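PDB 6EU6: ammonium transporter from Kuenenia stuttgartiensis, which probably binds ammonium within a trimeric membrane domain of the Amt family and signals its presence through an attached histidine kinase. Local coordinates for residues I239-M244 / V287-A292; V337-Q342 / H355-Q360; I14-M19 / F97-V102; H171-W176 / I365-W370; F65-S70 / W142-L147. All blocks are in the same frame, centred on the assembly; numbering follows the deposited sequence.

Contact 1. Residues I239-M244 / V287-A292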
# COMPACT_ATOMS: atom_id res chain seq x y z
N ILE A 239 7.61 13.63 -9.39
CA ILE A 239 6.35 12.91 -9.06
C ILE A 239 5.13 13.49 -9.76
O ILE A 239 4.29 12.76 -10.24
CB ILE A 239 6.23 12.84 -7.55
CG1 ILE A 239 7.27 11.80 -7.12
CG2 ILE A 239 4.82 12.42 -7.13
CD1 ILE A 239 7.42 11.46 -5.69
N LEU A 240 5.05 14.81 -9.80
CA LEU A 240 4.01 15.49 -10.54
C LEU A 240 4.07 15.12 -12.02
O LEU A 240 3.07 14.73 -12.60
CB LEU A 240 4.11 17.01 -10.35
CG LEU A 240 3.07 17.81 -11.16
CD1 LEU A 240 1.62 17.46 -10.72
CD2 LEU A 240 3.28 19.32 -11.11
N ASN A 241 5.27 15.11 -12.61
CA ASN A 241 5.33 14.70 -13.99
C ASN A 241 4.92 13.25 -14.16
O ASN A 241 4.29 12.89 -15.18
CB ASN A 241 6.75 14.85 -14.55
CG ASN A 241 7.15 16.28 -14.75
OD1 ASN A 241 6.31 17.21 -14.84
ND2 ASN A 241 8.48 16.49 -14.80
N THR A 242 5.31 12.36 -13.24
CA THR A 242 4.91 10.98 -13.37
C THR A 242 3.37 10.89 -13.39
O THR A 242 2.80 10.22 -14.18
CB THR A 242 5.53 10.18 -12.21
OG1 THR A 242 6.96 10.27 -12.33
CG2 THR A 242 5.10 8.75 -12.25
N ASN A 243 2.71 11.62 -12.49
CA ASN A 243 1.28 11.59 -12.37
C ASN A 243 0.62 12.13 -13.63
O ASN A 243 -0.39 11.58 -14.16
CB ASN A 243 0.80 12.39 -11.19
CG ASN A 243 -0.64 12.08 -10.89
OD1 ASN A 243 -0.96 11.02 -10.37
ND2 ASN A 243 -1.53 13.04 -11.19
N MET A 244 1.18 13.21 -14.12
CA MET A 244 0.56 13.83 -15.27
C MET A 244 0.70 12.97 -16.51
O MET A 244 -0.19 12.99 -17.35
CB MET A 244 1.12 15.26 -15.53
CG MET A 244 0.93 16.21 -14.38
SD MET A 244 -0.77 16.32 -13.87
CE MET A 244 -1.62 16.88 -15.36
N VAL A 287 11.87 17.18 -17.74
CA VAL A 287 10.79 17.75 -18.55
C VAL A 287 9.90 18.58 -17.65
O VAL A 287 9.98 18.47 -16.43
CB VAL A 287 9.97 16.69 -19.31
CG1 VAL A 287 10.89 15.82 -20.14
CG2 VAL A 287 9.11 15.79 -18.39
N THR A 288 9.10 19.43 -18.26
CA THR A 288 8.08 20.25 -17.59
C THR A 288 6.76 19.44 -17.49
O THR A 288 6.53 18.50 -18.26
CB THR A 288 7.77 21.56 -18.41
OG1 THR A 288 7.24 21.21 -19.70
CG2 THR A 288 9.00 22.48 -18.58
N PRO A 289 5.86 19.84 -16.61
CA PRO A 289 4.62 19.10 -16.54
C PRO A 289 3.83 19.09 -17.85
O PRO A 289 3.25 18.04 -18.18
CB PRO A 289 3.84 19.83 -15.45
CG PRO A 289 4.88 20.42 -14.58
CD PRO A 289 5.99 20.83 -15.53
N VAL A 290 3.86 20.20 -18.63
CA VAL A 290 3.19 20.16 -19.91
C VAL A 290 3.83 19.19 -20.88
O VAL A 290 3.11 18.50 -21.58
CB VAL A 290 2.98 21.59 -20.56
CG1 VAL A 290 2.44 21.47 -21.97
CG2 VAL A 290 1.94 22.35 -19.75
N SER A 291 5.15 19.06 -20.90
CA SER A 291 5.74 18.04 -21.77
C SER A 291 5.39 16.61 -21.30
O SER A 291 5.31 15.64 -22.12
CB SER A 291 7.23 18.17 -21.79
OG SER A 291 7.66 19.45 -22.16
N ALA A 292 5.26 16.44 -19.98
CA ALA A 292 4.85 15.10 -19.39
C ALA A 292 3.46 14.78 -19.90
O ALA A 292 3.19 13.64 -20.26
CB ALA A 292 4.92 15.13 -17.89
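Leu-240 reaches Pro-289 with its CD2 branch, which comes to rest 4.0 Å from CG of the pyrrolidine ring, the two side chains crossing at about a right angle. One residue on, Asn-241 does most of the work. Its CG stands anti to the carbonyl carbon (chi1 -71°), and the amide faces the loop that precedes helix 289-312. ND2 donates to Val-287 O at 3.0 Å in a bent bond (N-H...O 136°), approaching from above the carbonyl plane, and a second bond to Ser-284 O ties the same nitrogen to that loop. OD1 rests on Pro-289, 3.1 Å from its CA and close to its CG; the proline nitrogen beside it has no hydrogen to share. Thr-288 occupies the N-cap and Pro-289 follows it into the first turn; in this Amt-type bundle helix 234-261 thus packs, through Asn-241, on the N-terminal turn of helix 289-312. Ala-292 CB fits beside the Asn-241 backbone, 3.6 Å from Asn-241 O and 3.8 Å from Asn-241 CB. Met-244 adds its CB, 4.5 Å from Ala-292 CB, before the chain bends away toward Leu-56 of the second subunit; Pro-289 packs on Phe-59 of that same neighbour.

Contact 2. Residues V337-Q342 / H355-Q360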
# COMPACT_ATOMS: atom_id res chain seq x y z
N VAL A 337 13.04 11.58 -24.65
CA VAL A 337 14.05 12.30 -23.98
C VAL A 337 14.66 13.41 -24.92
O VAL A 337 14.81 14.59 -24.54
CB VAL A 337 15.20 11.35 -23.59
CG1 VAL A 337 16.50 12.16 -23.33
CG2 VAL A 337 14.84 10.49 -22.39
N ALA A 338 15.05 13.02 -26.13
CA ALA A 338 15.65 13.99 -27.10
C ALA A 338 14.71 15.15 -27.47
O ALA A 338 15.17 16.27 -27.66
CB ALA A 338 16.16 13.28 -28.37
N ILE A 339 13.43 14.84 -27.59
CA ILE A 339 12.42 15.81 -28.02
C ILE A 339 12.10 16.75 -26.91
O ILE A 339 11.97 17.94 -27.18
CB ILE A 339 11.17 15.14 -28.50
CG1 ILE A 339 11.52 14.11 -29.55
CG2 ILE A 339 10.14 16.12 -29.02
CD1 ILE A 339 12.50 14.63 -30.57
N PHE A 340 12.03 16.27 -25.67
CA PHE A 340 11.40 17.07 -24.62
C PHE A 340 12.26 17.53 -23.50
O PHE A 340 11.89 18.50 -22.76
CB PHE A 340 10.19 16.32 -23.99
CG PHE A 340 9.05 16.14 -24.92
CD1 PHE A 340 8.16 17.16 -25.14
CD2 PHE A 340 8.88 15.00 -25.62
CE1 PHE A 340 7.13 17.01 -26.03
CE2 PHE A 340 7.86 14.81 -26.49
CZ PHE A 340 6.95 15.82 -26.71
N ALA A 341 13.37 16.85 -23.29
CA ALA A 341 14.21 17.17 -22.17
C ALA A 341 14.75 18.59 -22.26
O ALA A 341 14.99 19.11 -23.36
CB ALA A 341 15.35 16.20 -22.06
N GLN A 342 14.89 19.21 -21.09
CA GLN A 342 15.57 20.48 -20.93
C GLN A 342 16.98 20.38 -21.49
O GLN A 342 17.73 19.43 -21.18
CB GLN A 342 15.59 20.87 -19.45
CG GLN A 342 15.95 22.32 -19.22
CD GLN A 342 15.01 23.21 -20.01
OE1 GLN A 342 13.79 23.06 -19.90
NE2 GLN A 342 15.56 24.10 -20.86
N HIS A 355 21.06 14.95 -32.58
CA HIS A 355 22.14 14.05 -32.27
C HIS A 355 21.68 13.21 -31.05
O HIS A 355 21.86 12.04 -31.04
CB HIS A 355 23.38 14.88 -31.93
CG HIS A 355 24.68 14.14 -32.02
ND1 HIS A 355 25.47 14.20 -33.15
CD2 HIS A 355 25.34 13.37 -31.13
CE1 HIS A 355 26.56 13.47 -32.94
NE2 HIS A 355 26.50 12.94 -31.73
N GLN A 356 21.11 13.82 -30.01
CA GLN A 356 20.59 13.00 -28.88
C GLN A 356 19.58 11.97 -29.33
O GLN A 356 19.58 10.83 -28.83
CB GLN A 356 19.96 13.90 -27.82
CG GLN A 356 19.67 13.18 -26.53
CD GLN A 356 20.94 12.89 -25.81
OE1 GLN A 356 21.71 13.80 -25.52
NE2 GLN A 356 21.17 11.64 -25.47
N LEU A 357 18.73 12.31 -30.31
CA LEU A 357 17.77 11.36 -30.83
C LEU A 357 18.46 10.14 -31.42
O LEU A 357 17.93 9.02 -31.34
CB LEU A 357 16.88 11.99 -31.88
CG LEU A 357 15.68 11.20 -32.33
CD1 LEU A 357 14.73 10.81 -31.17
CD2 LEU A 357 14.91 11.99 -33.38
N GLY A 358 19.65 10.34 -32.00
CA GLY A 358 20.35 9.25 -32.72
C GLY A 358 20.97 8.36 -31.63
O GLY A 358 20.97 7.17 -31.75
N ILE A 359 21.48 8.95 -30.56
CA ILE A 359 22.06 8.19 -29.43
C ILE A 359 20.93 7.42 -28.70
O ILE A 359 21.13 6.29 -28.30
CB ILE A 359 22.80 9.14 -28.46
CG1 ILE A 359 24.08 9.71 -29.09
CG2 ILE A 359 23.13 8.49 -27.14
CD1 ILE A 359 24.51 11.03 -28.48
N GLN A 360 19.77 8.05 -28.52
CA GLN A 360 18.65 7.37 -27.88
C GLN A 360 18.21 6.19 -28.74
O GLN A 360 18.09 5.04 -28.26
CB GLN A 360 17.49 8.33 -27.60
CG GLN A 360 17.79 9.48 -26.60
CD GLN A 360 18.31 9.03 -25.27
OE1 GLN A 360 19.50 9.12 -24.99
NE2 GLN A 360 17.41 8.49 -24.43
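Gln-360 lays its amide against Val-337, and its path explains the contact. From CB, with CG anti to the carbonyl carbon (chi1 -64°), the chain bends at chi2; CG passes 4.5 Å from Ala-338 N and CD stands 4.1 Å from Val-337 CG1. NE2 ends over the valine, 3.7 Å from Val-337 CB, and donates to Ile-162 O and Thr-334 O. OE1 accepts from Gln-356 NE2 at 3.1 Å, the donor standing 38° out of the carbonyl plane. Gln-356 is held in turn, its NE2 also reaching Gly-160 O and its OE1 taking Leu-347 N and Ala-348 N, so this buried amide pair is fixed at both ends. A leucine in place of Gln-360 would probably leave Ile-162 O and Thr-334 O without their shared donor and take one acceptor from Gln-356 NE2. Ala-338 provides the close backbone approach: its CB lies 3.4 Å from Leu-357 N and 3.8 Å from Leu-357 CB. Towards the surface, Ile-339 CD1 meets Leu-357 CD1 at 4.5 Å. The small Ala-338 at the near approach and glutamines binding the adjoining loops mark the packing of the last two consecutive long helices, 322-340 and 353-385, of the Amt fold.

Contact 3. Residues I14-M19 / F97-V102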
# COMPACT_ATOMS: atom_id res chain seq x y z
N ILE A 14 15.51 4.81 0.33
CA ILE A 14 15.02 3.55 0.91
C ILE A 14 13.49 3.53 0.93
O ILE A 14 12.86 2.51 0.60
CB ILE A 14 15.71 3.21 2.29
CG1 ILE A 14 15.73 1.75 2.54
CG2 ILE A 14 14.96 3.84 3.41
CD1 ILE A 14 16.67 0.94 1.70
N MET A 15 12.88 4.67 1.21
CA MET A 15 11.40 4.76 1.12
C MET A 15 10.91 4.46 -0.32
O MET A 15 9.97 3.69 -0.54
CB MET A 15 10.89 6.12 1.58
CG MET A 15 10.37 6.19 3.02
SD MET A 15 8.96 4.97 3.30
CE MET A 15 8.03 4.63 1.81
N ALA A 16 11.53 5.11 -1.29
CA ALA A 16 11.23 4.88 -2.70
C ALA A 16 11.44 3.44 -3.04
O ALA A 16 10.65 2.88 -3.78
CB ALA A 16 12.10 5.77 -3.57
N ALA A 17 12.49 2.83 -2.53
CA ALA A 17 12.73 1.45 -2.84
C ALA A 17 11.58 0.55 -2.33
O ALA A 17 11.15 -0.43 -2.99
CB ALA A 17 14.06 0.99 -2.29
N CYS A 18 11.12 0.84 -1.16
CA CYS A 18 10.02 0.10 -0.60
C CYS A 18 8.75 0.32 -1.45
O CYS A 18 7.96 -0.61 -1.65
CB CYS A 18 9.74 0.50 0.84
SG CYS A 18 11.07 0.09 2.00
N MET A 19 8.55 1.53 -1.96
CA MET A 19 7.39 1.75 -2.83
C MET A 19 7.51 0.90 -4.10
O MET A 19 6.53 0.36 -4.63
CB MET A 19 7.25 3.24 -3.18
CG MET A 19 7.01 4.13 -2.02
SD MET A 19 7.15 5.89 -2.32
CE MET A 19 5.74 6.16 -3.42
N PHE A 97 21.94 -0.02 -3.09
CA PHE A 97 21.93 -1.42 -3.45
C PHE A 97 20.48 -2.00 -3.46
O PHE A 97 20.10 -2.69 -4.42
CB PHE A 97 22.77 -2.20 -2.47
CG PHE A 97 23.07 -3.58 -2.90
CD1 PHE A 97 22.22 -4.62 -2.61
CD2 PHE A 97 24.27 -3.87 -3.52
CE1 PHE A 97 22.50 -5.91 -2.99
CE2 PHE A 97 24.58 -5.17 -3.86
CZ PHE A 97 23.67 -6.19 -3.63
N PHE A 98 19.69 -1.66 -2.45
CA PHE A 98 18.37 -2.23 -2.37
C PHE A 98 17.46 -1.62 -3.43
O PHE A 98 16.64 -2.34 -4.02
CB PHE A 98 17.77 -2.05 -0.97
CG PHE A 98 16.43 -2.71 -0.82
CD1 PHE A 98 16.25 -4.07 -1.12
CD2 PHE A 98 15.31 -1.97 -0.50
CE1 PHE A 98 15.00 -4.68 -1.07
CE2 PHE A 98 14.06 -2.58 -0.43
CZ PHE A 98 13.90 -3.93 -0.71
N PHE A 99 17.58 -0.31 -3.61
CA PHE A 99 16.91 0.40 -4.70
C PHE A 99 17.15 -0.24 -6.06
O PHE A 99 16.21 -0.57 -6.79
CB PHE A 99 17.30 1.86 -4.66
CG PHE A 99 16.49 2.75 -5.60
CD1 PHE A 99 15.22 3.16 -5.27
CD2 PHE A 99 17.00 3.16 -6.80
CE1 PHE A 99 14.47 4.01 -6.15
CE2 PHE A 99 16.29 4.01 -7.65
CZ PHE A 99 14.99 4.41 -7.33
N GLN A 100 18.39 -0.57 -6.34
CA GLN A 100 18.68 -1.16 -7.61
C GLN A 100 18.21 -2.62 -7.61
O GLN A 100 17.86 -3.11 -8.65
CB GLN A 100 20.19 -1.08 -7.93
CG GLN A 100 20.74 0.34 -8.07
CD GLN A 100 20.11 1.08 -9.26
OE1 GLN A 100 19.70 0.47 -10.21
NE2 GLN A 100 19.98 2.39 -9.15
N MET A 101 18.18 -3.32 -6.46
CA MET A 101 17.63 -4.67 -6.44
C MET A 101 16.16 -4.69 -6.85
O MET A 101 15.73 -5.54 -7.62
CB MET A 101 17.81 -5.32 -5.04
CG MET A 101 17.27 -6.73 -4.95
SD MET A 101 17.54 -7.40 -3.27
CE MET A 101 19.29 -7.70 -3.48
N VAL A 102 15.37 -3.76 -6.29
CA VAL A 102 13.97 -3.78 -6.64
C VAL A 102 13.75 -3.34 -8.11
O VAL A 102 12.79 -3.74 -8.75
CB VAL A 102 13.08 -3.02 -5.62
CG1 VAL A 102 13.19 -3.69 -4.25
CG2 VAL A 102 13.43 -1.56 -5.50
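Ala-17 is the bump of this interface, its CB set into a hollow that Phe-98, Phe-99 and Val-102 wall on three sides. The methyl lies 3.7 Å from Phe-98 CD2 and 3.8 Å from Phe-99 CA, so it rests almost on the opposing backbone; it also meets the Phe-99 ring at its edge, near the ring plane. Val-102 closes the hollow further along its helix: CG2 lies 3.6 Å from Ala-17 O and 4.1 Å from Ala-17 CB. Such a small knob lets the axes of segments 14-19 and 97-102 come within 8.8 Å at a crossing of only 19°, with both running the same way, as expected of the first and third membrane-spanning helices (2-34 and 93-114) of the eleven-helix Amt fold. The flanks are filled by Ile-14 against Phe-98 and by the Phe-99 ring against Ala-16. Ile-14 points its CB away from the partner helix, yet CG1 swings round anti to the backbone N (chi1 -153°) and carries CD1 to 3.9 Å from Phe-98 CD2, crossing the ring's side chain at about a right angle. On the other flank Ala-16 CB lies 3.9 Å from Phe-99 CE1, at an oblique approach to that ring. Phe-98 continues into the trimer interface, where its ring packs edge-to-face with Phe-221 of the third subunit, and Ile-14 lies on Ile-235 of the same neighbour.

Contact 4. Residues H171-W176 / I365-W370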
# COMPACT_ATOMS: atom_id res chain seq x y z
N HIS A 171 12.34 -1.37 -18.42
CA HIS A 171 11.10 -1.74 -19.01
C HIS A 171 11.29 -2.35 -20.39
O HIS A 171 10.80 -3.42 -20.68
CB HIS A 171 10.23 -0.48 -18.98
CG HIS A 171 9.79 -0.15 -17.58
ND1 HIS A 171 8.94 -0.96 -16.86
CD2 HIS A 171 10.09 0.88 -16.78
CE1 HIS A 171 8.73 -0.44 -15.68
NE2 HIS A 171 9.46 0.66 -15.58
N SER A 172 11.99 -1.67 -21.30
CA SER A 172 12.22 -2.30 -22.64
C SER A 172 13.02 -3.57 -22.54
O SER A 172 12.67 -4.61 -23.16
CB SER A 172 12.82 -1.33 -23.65
OG SER A 172 11.88 -0.30 -23.89
N ILE A 173 14.04 -3.56 -21.71
CA ILE A 173 14.83 -4.77 -21.53
C ILE A 173 13.98 -5.95 -21.08
O ILE A 173 14.04 -7.04 -21.64
CB ILE A 173 15.97 -4.51 -20.53
CG1 ILE A 173 17.04 -3.63 -21.22
CG2 ILE A 173 16.58 -5.82 -20.01
CD1 ILE A 173 17.97 -4.38 -22.20
N GLY A 174 13.19 -5.75 -20.02
CA GLY A 174 12.28 -6.78 -19.58
C GLY A 174 11.22 -7.14 -20.61
O GLY A 174 10.88 -8.31 -20.75
N GLY A 175 10.72 -6.13 -21.35
CA GLY A 175 9.64 -6.34 -22.30
C GLY A 175 10.12 -7.17 -23.53
O GLY A 175 9.39 -8.02 -24.01
N TRP A 176 11.34 -6.91 -24.03
CA TRP A 176 11.90 -7.67 -25.17
C TRP A 176 12.26 -9.11 -24.78
O TRP A 176 12.07 -10.06 -25.57
CB TRP A 176 13.13 -6.93 -25.78
CG TRP A 176 12.84 -5.55 -26.27
CD1 TRP A 176 13.65 -4.46 -26.13
CD2 TRP A 176 11.65 -5.07 -26.93
NE1 TRP A 176 13.05 -3.37 -26.65
CE2 TRP A 176 11.85 -3.70 -27.18
CE3 TRP A 176 10.49 -5.68 -27.40
CZ2 TRP A 176 10.91 -2.92 -27.80
CZ3 TRP A 176 9.56 -4.89 -28.05
CH2 TRP A 176 9.77 -3.53 -28.22
N ILE A 365 17.97 0.29 -30.00
CA ILE A 365 18.32 -0.84 -30.87
C ILE A 365 19.24 -1.82 -30.23
O ILE A 365 19.13 -3.04 -30.44
CB ILE A 365 18.91 -0.30 -32.21
CG1 ILE A 365 17.77 0.25 -33.03
CG2 ILE A 365 19.65 -1.38 -32.95
CD1 ILE A 365 18.17 1.36 -33.96
N VAL A 366 20.20 -1.33 -29.48
CA VAL A 366 21.09 -2.21 -28.73
C VAL A 366 20.31 -2.99 -27.66
O VAL A 366 20.51 -4.17 -27.53
CB VAL A 366 22.23 -1.42 -28.10
CG1 VAL A 366 23.01 -2.30 -27.12
CG2 VAL A 366 23.15 -0.85 -29.19
N ALA A 367 19.41 -2.33 -26.94
CA ALA A 367 18.57 -3.00 -25.90
C ALA A 367 17.72 -4.12 -26.50
O ALA A 367 17.69 -5.29 -26.01
CB ALA A 367 17.70 -1.98 -25.15
N PHE A 368 17.13 -3.82 -27.65
CA PHE A 368 16.37 -4.83 -28.37
C PHE A 368 17.25 -5.95 -28.78
O PHE A 368 16.93 -7.10 -28.55
CB PHE A 368 15.60 -4.21 -29.58
CG PHE A 368 14.79 -5.19 -30.32
CD1 PHE A 368 13.50 -5.47 -29.95
CD2 PHE A 368 15.36 -5.93 -31.37
CE1 PHE A 368 12.74 -6.42 -30.59
CE2 PHE A 368 14.59 -6.88 -32.03
CZ PHE A 368 13.28 -7.13 -31.65
N SER A 369 18.36 -5.65 -29.44
CA SER A 369 19.17 -6.74 -30.01
C SER A 369 19.72 -7.64 -28.92
O SER A 369 19.78 -8.88 -29.09
CB SER A 369 20.36 -6.18 -30.83
OG SER A 369 19.88 -5.33 -31.88
N TRP A 370 20.19 -7.02 -27.84
CA TRP A 370 20.72 -7.77 -26.72
C TRP A 370 19.64 -8.64 -26.01
O TRP A 370 19.82 -9.83 -25.84
CB TRP A 370 21.33 -6.76 -25.75
CG TRP A 370 21.92 -7.32 -24.42
CD1 TRP A 370 21.42 -7.09 -23.12
CD2 TRP A 370 23.12 -8.06 -24.25
NE1 TRP A 370 22.25 -7.69 -22.19
CE2 TRP A 370 23.27 -8.31 -22.85
CE3 TRP A 370 24.04 -8.61 -25.14
CZ2 TRP A 370 24.37 -9.02 -22.34
CZ3 TRP A 370 25.14 -9.32 -24.61
CH2 TRP A 370 25.28 -9.53 -23.23
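Ile-365 O is gripped twice from within its own helix: Ser-369 OG donates at 2.8 Å to Ile-365 O from one face of the carbonyl plane and the Ser-369 backbone N from the opposite face. This tie sits at the back of helix 353-385, the last of eleven long helices of the Amt fold, while its front packs on helix 167-185; the axes of segments 171-176 and 365-370 approach to 8.9 Å and cross at -31°. The heart of the packing is a T-shaped pair. Phe-368 CG lies opposite its backbone N (chi1 -179°), which brings the ring edge against the face of the Trp-176 indole, planes at 73°, with Phe-368 CD1 3.6 Å from Trp-176 CD2. Phe-368 CB adds a CH-pi contact, 4.2 Å from the centroid of the Trp-176 five-membered ring, and Phe-368 CA lies 3.5 Å from Trp-176 CD1. A valine in place of Trp-176 would take away this indole face and would probably leave the Phe-368 edge without its cover and a gap between the helices. Phe-368 also stacks on Phe-372 and lies near a bound maltoside detergent. His-171 bonds through ND1 to His-326 ND1, consistent with the twin-histidine pair of Amt pores. Trp-370 NE1 bonds to Ile-135 O. About one turn before Trp-176, Ile-173 CD1 reaches 3.8 Å from Ala-367 CB and, at the indole edge, 4.5 Å from Trp-370 CD1.

Contact 5. Residues F65-S70 / W142-L147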
# COMPACT_ATOMS: atom_id res chain seq x y z
N PHE A 65 27.95 -7.14 -11.73
CA PHE A 65 28.04 -6.99 -13.18
C PHE A 65 27.59 -5.61 -13.62
O PHE A 65 28.15 -5.05 -14.57
CB PHE A 65 27.19 -8.01 -13.91
CG PHE A 65 27.75 -9.40 -13.96
CD1 PHE A 65 29.09 -9.69 -13.69
CD2 PHE A 65 26.93 -10.45 -14.33
CE1 PHE A 65 29.58 -11.00 -13.75
CE2 PHE A 65 27.43 -11.75 -14.47
CZ PHE A 65 28.78 -12.04 -14.16
N MET A 66 26.57 -5.07 -12.95
CA MET A 66 25.95 -3.84 -13.37
C MET A 66 26.73 -2.59 -12.90
O MET A 66 26.92 -1.63 -13.64
CB MET A 66 24.53 -3.75 -12.77
CG MET A 66 23.73 -2.55 -13.30
SD MET A 66 21.94 -2.97 -13.20
CE MET A 66 21.18 -1.40 -13.71
N PHE A 67 27.16 -2.60 -11.65
CA PHE A 67 27.71 -1.41 -11.02
C PHE A 67 29.17 -1.54 -10.51
O PHE A 67 29.75 -0.52 -10.08
CB PHE A 67 26.82 -0.98 -9.84
CG PHE A 67 25.49 -0.44 -10.28
CD1 PHE A 67 25.39 0.79 -10.96
CD2 PHE A 67 24.35 -1.16 -10.06
CE1 PHE A 67 24.13 1.24 -11.42
CE2 PHE A 67 23.11 -0.69 -10.43
CZ PHE A 67 23.00 0.48 -11.15
N GLY A 68 29.72 -2.76 -10.53
CA GLY A 68 31.07 -2.96 -10.07
C GLY A 68 32.11 -2.39 -11.06
O GLY A 68 31.79 -1.72 -12.06
N LYS A 69 33.36 -2.66 -10.74
CA LYS A 69 34.44 -1.97 -11.35
C LYS A 69 34.41 -2.38 -12.79
O LYS A 69 34.34 -3.56 -13.14
CB LYS A 69 35.73 -2.30 -10.61
CG LYS A 69 37.02 -1.89 -11.30
CD LYS A 69 38.20 -2.48 -10.52
CE LYS A 69 39.50 -2.42 -11.28
NZ LYS A 69 40.01 -1.02 -11.46
N SER A 70 34.42 -1.38 -13.65
CA SER A 70 34.17 -1.60 -15.06
C SER A 70 35.36 -2.22 -15.79
O SER A 70 36.45 -1.68 -15.73
CB SER A 70 33.83 -0.30 -15.81
OG SER A 70 33.53 -0.63 -17.16
N TRP A 142 26.18 -0.91 -19.26
CA TRP A 142 26.42 -0.09 -20.45
C TRP A 142 25.82 1.28 -20.30
O TRP A 142 26.42 2.28 -20.73
CB TRP A 142 25.90 -0.76 -21.70
CG TRP A 142 26.50 -2.08 -21.97
CD1 TRP A 142 27.60 -2.64 -21.34
CD2 TRP A 142 26.04 -3.06 -22.90
NE1 TRP A 142 27.82 -3.92 -21.83
CE2 TRP A 142 26.88 -4.17 -22.80
CE3 TRP A 142 24.99 -3.10 -23.80
CZ2 TRP A 142 26.68 -5.31 -23.55
CZ3 TRP A 142 24.83 -4.21 -24.54
CH2 TRP A 142 25.65 -5.29 -24.41
N ALA A 143 24.61 1.31 -19.70
CA ALA A 143 23.76 2.54 -19.62
C ALA A 143 24.00 3.33 -18.38
O ALA A 143 24.04 4.57 -18.38
CB ALA A 143 22.28 2.15 -19.74
N TRP A 144 24.29 2.61 -17.30
CA TRP A 144 24.35 3.23 -15.99
C TRP A 144 25.61 2.87 -15.19
O TRP A 144 25.64 3.13 -14.01
CB TRP A 144 23.13 2.71 -15.16
CG TRP A 144 21.77 3.25 -15.54
CD1 TRP A 144 21.47 4.25 -16.41
CD2 TRP A 144 20.52 2.79 -15.03
NE1 TRP A 144 20.09 4.45 -16.49
CE2 TRP A 144 19.50 3.57 -15.62
CE3 TRP A 144 20.18 1.80 -14.10
CZ2 TRP A 144 18.17 3.40 -15.32
CZ3 TRP A 144 18.85 1.63 -13.77
CH2 TRP A 144 17.84 2.42 -14.42
N GLY A 145 26.61 2.22 -15.78
CA GLY A 145 27.75 1.78 -15.03
C GLY A 145 28.64 2.90 -14.49
O GLY A 145 29.56 2.68 -13.71
N ASN A 146 28.31 4.14 -14.82
CA ASN A 146 28.99 5.26 -14.17
C ASN A 146 28.48 5.59 -12.79
O ASN A 146 28.99 6.49 -12.17
CB ASN A 146 28.85 6.52 -15.02
CG ASN A 146 27.40 7.00 -15.16
OD1 ASN A 146 26.49 6.27 -15.44
ND2 ASN A 146 27.23 8.22 -15.03
N LEU A 147 27.40 4.97 -12.33
CA LEU A 147 26.59 5.64 -11.27
C LEU A 147 27.12 5.39 -9.86
O LEU A 147 26.93 6.19 -8.98
CB LEU A 147 25.14 5.11 -11.32
CG LEU A 147 23.95 5.81 -10.68
CD1 LEU A 147 23.70 7.15 -11.32
CD2 LEU A 147 22.74 4.87 -10.90
O HOH W 1 29.01 2.07 -11.08
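Met-66 stretches out fully, chi1 -173° sending CG away from the backbone N and the rest of the chain extended; it lies alongside Trp-144, pointing the same way, and brings CE to 3.4 Å from Trp-144 CE3. Next to it Phe-67 takes a different setting, CG anti to the carbonyl carbon (chi1 -70°), which places CE1 3.5 Å from Trp-144 O and 3.9 Å from Leu-147 CD2. Met-66 CG lies over one face of the Phe-67 ring, offset toward the rim. Residues 144-147 form a type I beta turn, closed by Leu-147 N donating to Trp-144 O at 3.1 Å; it lies at the C-terminal end of helical region 121-144, and Gly-68 is the first residue to leave helical phi/psi after helix 40-67. In the Amt fold these are the ends of the second and fourth membrane-spanning helices, probably on the outer side of the membrane. Where the turn meets the helix end, Gly-145 CA passes 3.8 Å from Met-66 O. A water links the two segments by donating to Phe-67 O at 2.9 Å and to Gly-145 O at 2.8 Å, and it lies at the edge of the Phe-67 ring, in its plane. The indole nitrogen of Trp-144 is tied to Asp-163 O, Gly-145 O also receives Gln-152 NE2, and a bound buffer molecule lies close to Leu-147.

Along the chain contacts 3 and 5 alternate: helix 2-34 pairs with 93-114 and helix 40-67 with 121-144, two interleaved pairs whose centres lie about 18 Å apart and which touch through Gln-100 against Phe-67, Trp-144 and Leu-147. Contact 4 joins helices 167-185 and 353-385 and encloses contacts 1 and 2 in sequence. Those two, about 17 Å between centres, meet where Ser-291 packs on Phe-340, while contacts 2 and 4 share helix 353-385. Contacts 4 and 5 touch through Trp-142 against Val-366 and Trp-370. Contacts 1 and 3 also reach neighbouring subunits, so the same helices that build one Amt-type bundle help assemble the trimer.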